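Local coordinates for TATA-box-binding protein (Sulfolobus acidocaldarius, PDB 1MP9) that probably binds the TATA box of archaeal promoters as a general transcription factor, helping to activate genes transcribed by RNA polymerase, at residues T27-L30 with Y31-E34; K166-D169 with E170-A174. One frame throughout, in Å; residues are numbered along the deposited sequence.

Contact 1 (T27-L30 with Y31-E34); sequences TLDL and YAME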
loop_
_atom_site.group_PDB
_atom_site.type_symbol
_atom_site.label_atom_id
_atom_site.label_comp_id
_atom_site.label_asym_id
_atom_site.label_seq_id
_atom_site.Cartn_x
_atom_site.Cartn_y
_atom_site.Cartn_z
ATOM N N THR A 27 32.400 9.165 11.995
ATOM C CA THR A 27 32.017 8.030 12.822
ATOM C C THR A 27 31.774 8.568 14.227
ATOM O O THR A 27 32.437 9.514 14.666
ATOM C CB THR A 27 33.118 6.991 12.794
ATOM O OG1 THR A 27 33.224 6.493 11.449
ATOM C CG2 THR A 27 32.827 5.847 13.765
ATOM N N LEU A 28 30.803 7.988 14.923
ATOM C CA LEU A 28 30.446 8.473 16.245
ATOM C C LEU A 28 30.454 7.367 17.278
ATOM O O LEU A 28 30.055 6.237 16.998
ATOM C CB LEU A 28 29.043 9.111 16.217
ATOM C CG LEU A 28 28.721 10.399 15.435
ATOM C CD1 LEU A 28 27.186 10.550 15.378
ATOM C CD2 LEU A 28 29.339 11.636 16.090
ATOM N N ASP A 29 30.913 7.710 18.474
ATOM C CA ASP A 29 30.951 6.781 19.585
ATOM C C ASP A 29 29.652 7.080 20.342
ATOM O O ASP A 29 29.549 8.070 21.074
ATOM C CB ASP A 29 32.182 7.056 20.459
ATOM C CG ASP A 29 32.242 6.167 21.695
ATOM O OD1 ASP A 29 31.179 5.801 22.244
ATOM O OD2 ASP A 29 33.366 5.849 22.144
ATOM N N LEU A 30 28.654 6.225 20.143
ATOM C CA LEU A 30 27.343 6.404 20.783
ATOM C C LEU A 30 27.363 6.222 22.292
ATOM O O LEU A 30 26.582 6.853 23.017
ATOM C CB LEU A 30 26.304 5.473 20.105
ATOM C CG LEU A 30 26.200 5.753 18.602
ATOM C CD1 LEU A 30 25.176 4.799 17.980
ATOM C CD2 LEU A 30 25.780 7.214 18.325
ATOM N N TYR A 31 28.256 5.362 22.794
ATOM C CA TYR A 31 28.343 5.202 24.247
ATOM C C TYR A 31 28.754 6.547 24.836
ATOM O O TYR A 31 28.187 7.046 25.827
ATOM C CB TYR A 31 29.389 4.144 24.630
ATOM C CG TYR A 31 29.049 2.719 24.216
ATOM C CD1 TYR A 31 29.631 2.152 23.095
ATOM C CD2 TYR A 31 28.155 1.934 24.975
ATOM C CE1 TYR A 31 29.340 0.833 22.721
ATOM C CE2 TYR A 31 27.865 0.606 24.612
ATOM C CZ TYR A 31 28.465 0.076 23.489
ATOM O OH TYR A 31 28.241 -1.217 23.132
ATOM N N ALA A 32 29.768 7.135 24.220
ATOM C CA ALA A 32 30.279 8.432 24.675
ATOM C C ALA A 32 29.202 9.501 24.546
ATOM O O ALA A 32 29.012 10.309 25.456
ATOM C CB ALA A 32 31.542 8.833 23.847
ATOM N N MET A 33 28.463 9.478 23.439
ATOM C CA MET A 33 27.429 10.485 23.231
ATOM C C MET A 33 26.309 10.369 24.250
ATOM O O MET A 33 25.852 11.375 24.784
ATOM C CB MET A 33 26.866 10.401 21.804
ATOM C CG MET A 33 25.859 11.484 21.490
ATOM S SD MET A 33 25.231 11.342 19.813
ATOM C CE MET A 33 26.537 12.000 18.812
ATOM N N GLU A 34 25.872 9.144 24.541
ATOM C CA GLU A 34 24.804 8.934 25.524
ATOM C C GLU A 34 25.211 9.505 26.877
ATOM O O GLU A 34 24.403 10.140 27.566
ATOM C CB GLU A 34 24.519 7.445 25.674
ATOM C CG GLU A 34 23.324 7.098 26.536
ATOM C CD GLU A 34 23.609 7.157 28.021
ATOM O OE1 GLU A 34 24.710 6.729 28.449
ATOM O OE2 GLU A 34 22.719 7.617 28.772
#
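The carboxylate of D29 is approached from above its plane by the backbone N-H of A32: N lies 2.8 Å from OD1, and the bond is nearly straight at the hydrogen (169°), although the donor sits 53° out of the carboxylate plane. The methyl of A32 packs against the same group, its CB 3.5 Å from D29 CG. The ring of Y31 meets this carboxylate at an edge rather than over a face, with D29 OD1 near the ring plane and 4.1 Å from CD1. Beyond that edge the phenol leads away from the turn, and in the fold it makes an edge-to-face pair with Y42.

The torsion of D29 explains the cap. With CG anti to the backbone N (chi1 177°), the carboxylate swings beside its own carbonyl carbon and reaches the first turn of the helix, where amides lack a preceding carbonyl of the helix to bond to. The main chain takes over from there: M33 N donates to D29 O at 3.0 Å and E34 N to L30 O at 2.8 Å.

On the buried side the contact is apolar. M33 runs extended through chi2 and then bends at chi3, and its CE comes to 3.8 Å from L28 CD1 and 3.9 Å from L28 CD2, touching both branches of the leucine as the two side chains cross obliquely. L30 CD2 makes a looser approach to the sulfur. L28, L30 and M33 all also rest on I63 of strand 59-63, while L30 and M33 reach L50 of strand 50-54. This combination, an aspartate N-cap bonded to the third residue of the helix above an apolar underside, starts the short helix 30-36 that packs on the outer strands of the first repeat of the TBP fold.

Contact 2 (K166-D169 with E170-A174); sequences KRED and EVHKA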
loop_
_atom_site.group_PDB
_atom_site.type_symbol
_atom_site.label_atom_id
_atom_site.label_comp_id
_atom_site.label_asym_id
_atom_site.label_seq_id
_atom_site.Cartn_x
_atom_site.Cartn_y
_atom_site.Cartn_z
ATOM N N LYS A 166 9.003 12.051 -2.018
ATOM C CA LYS A 166 10.128 12.686 -1.383
ATOM C C LYS A 166 10.022 14.199 -1.513
ATOM O O LYS A 166 10.829 14.928 -0.939
ATOM C CB LYS A 166 11.445 12.191 -1.992
ATOM C CG LYS A 166 11.755 10.749 -1.649
ATOM C CD LYS A 166 13.082 10.317 -2.268
ATOM C CE LYS A 166 13.325 8.830 -2.060
ATOM N NZ LYS A 166 14.687 8.441 -2.541
ATOM N N ARG A 167 9.029 14.667 -2.265
ATOM C CA ARG A 167 8.832 16.101 -2.441
ATOM C C ARG A 167 7.356 16.435 -2.265
ATOM O O ARG A 167 6.480 15.659 -2.678
ATOM C CB ARG A 167 9.231 16.530 -3.845
ATOM C CG ARG A 167 10.583 16.087 -4.325
ATOM C CD ARG A 167 10.802 16.776 -5.661
ATOM N NE ARG A 167 10.701 18.223 -5.471
ATOM C CZ ARG A 167 10.612 19.120 -6.449
ATOM N NH1 ARG A 167 10.608 18.727 -7.718
ATOM N NH2 ARG A 167 10.514 20.409 -6.148
ATOM N N GLU A 168 7.064 17.588 -1.677
ATOM C CA GLU A 168 5.674 17.940 -1.485
ATOM C C GLU A 168 4.896 18.065 -2.800
ATOM O O GLU A 168 3.721 17.700 -2.851
ATOM C CB GLU A 168 5.535 19.224 -0.618
ATOM C CG GLU A 168 4.121 19.804 -0.629
ATOM C CD GLU A 168 3.674 20.475 0.677
ATOM O OE1 GLU A 168 4.519 21.055 1.399
ATOM O OE2 GLU A 168 2.438 20.431 0.964
ATOM N N ASP A 169 5.517 18.546 -3.878
ATOM C CA ASP A 169 4.738 18.647 -5.110
ATOM C C ASP A 169 4.344 17.280 -5.663
ATOM O O ASP A 169 3.318 17.156 -6.318
ATOM C CB ASP A 169 5.432 19.504 -6.207
ATOM C CG ASP A 169 6.838 19.020 -6.583
ATOM O OD1 ASP A 169 7.235 17.859 -6.338
ATOM O OD2 ASP A 169 7.562 19.842 -7.161
ATOM N N GLU A 170 5.143 16.253 -5.396
ATOM C CA GLU A 170 4.780 14.905 -5.851
ATOM C C GLU A 170 3.514 14.466 -5.109
ATOM O O GLU A 170 2.631 13.806 -5.689
ATOM C CB GLU A 170 5.893 13.894 -5.553
ATOM C CG GLU A 170 7.232 14.236 -6.159
ATOM C CD GLU A 170 8.273 13.189 -5.827
ATOM O OE1 GLU A 170 8.350 12.743 -4.662
ATOM O OE2 GLU A 170 9.018 12.800 -6.747
ATOM N N VAL A 171 3.440 14.784 -3.816
ATOM C CA VAL A 171 2.238 14.419 -3.075
ATOM C C VAL A 171 1.036 15.041 -3.749
ATOM O O VAL A 171 0.042 14.344 -4.055
ATOM C CB VAL A 171 2.268 14.908 -1.643
ATOM C CG1 VAL A 171 0.870 14.673 -1.004
ATOM C CG2 VAL A 171 3.358 14.139 -0.852
ATOM N N HIS A 172 1.113 16.348 -4.004
ATOM C CA HIS A 172 -0.007 17.021 -4.641
ATOM C C HIS A 172 -0.296 16.525 -6.036
ATOM O O HIS A 172 -1.455 16.494 -6.461
ATOM C CB HIS A 172 0.194 18.538 -4.667
ATOM C CG HIS A 172 -0.045 19.187 -3.350
ATOM N ND1 HIS A 172 0.911 19.233 -2.353
ATOM C CD2 HIS A 172 -1.119 19.856 -2.875
ATOM C CE1 HIS A 172 0.436 19.919 -1.326
ATOM N NE2 HIS A 172 -0.794 20.311 -1.623
ATOM N N LYS A 173 0.736 16.143 -6.765
ATOM C CA LYS A 173 0.498 15.622 -8.101
ATOM C C LYS A 173 -0.264 14.292 -8.047
ATOM O O LYS A 173 -1.204 14.049 -8.817
ATOM C CB LYS A 173 1.808 15.355 -8.830
ATOM C CG LYS A 173 1.576 14.683 -10.185
ATOM C CD LYS A 173 2.885 14.525 -10.954
ATOM C CE LYS A 173 2.673 13.773 -12.284
ATOM N NZ LYS A 173 4.001 13.672 -12.975
ATOM N N ALA A 174 0.137 13.424 -7.137
ATOM C CA ALA A 174 -0.536 12.134 -7.034
ATOM C C ALA A 174 -2.025 12.289 -6.658
ATOM O O ALA A 174 -2.875 11.578 -7.189
ATOM C CB ALA A 174 0.201 11.261 -6.003
#
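The tightly packed part is E170, whose side chain reaches back past R167 so that two backbone amides grip OE1: K166 N at 2.8 Å, nearly along the C-O bond direction, and R167 N at 3.1 Å, from above the carboxylate plane. Chi1 of -57° puts CG beside the backbone N, and the extended chain carries OE1 to the turn; E170 CG also packs on R167 CB at 3.8 Å. R167 is the N-cap and E170 the N3 residue, so the R167 N bond is the N3-to-N-cap half of a capping box; that from K166 N is additional. With only a methyl at E170, both amides would probably lose this shared acceptor, leaving the turn less firmly fixed.

E168 O is doubly held as well, by H172 N and H172 ND1, each at 3.2 Å, the oxygen lying in the imidazole plane.

By contrast, the exposed solvent side is looser: D169 OD2 lies over a face of the R167 guanidinium, 3.2 Å from R167 NH2, a pairing of charges only, since no N-H points at the oxygen. Underneath, buried V171 sets helix 168-184 against V13 of strand 12-23, I109 and A111 of strand 103-114, and A165 of strand 159-165.

How the contacts relate
Both contacts start a helix, but with capping in opposite directions: in contact 1 the N-cap side chain reaches forward to a helix amide, whereas in contact 2 a glutamate inside the helix reaches back to the amides before it. Neither is wholly core. Contact 1 is partly buried, far out in repeat 1, with apolar side chains on strands 50-54 and 59-63; contact 2 is a surface contact of repeat 2 near the chain centre, richer in charge and buried chiefly through one valine. Their centres are 36 Å apart and they share no helix, yet strand 12-23, which leads toward contact 1, lies under the helix of contact 2.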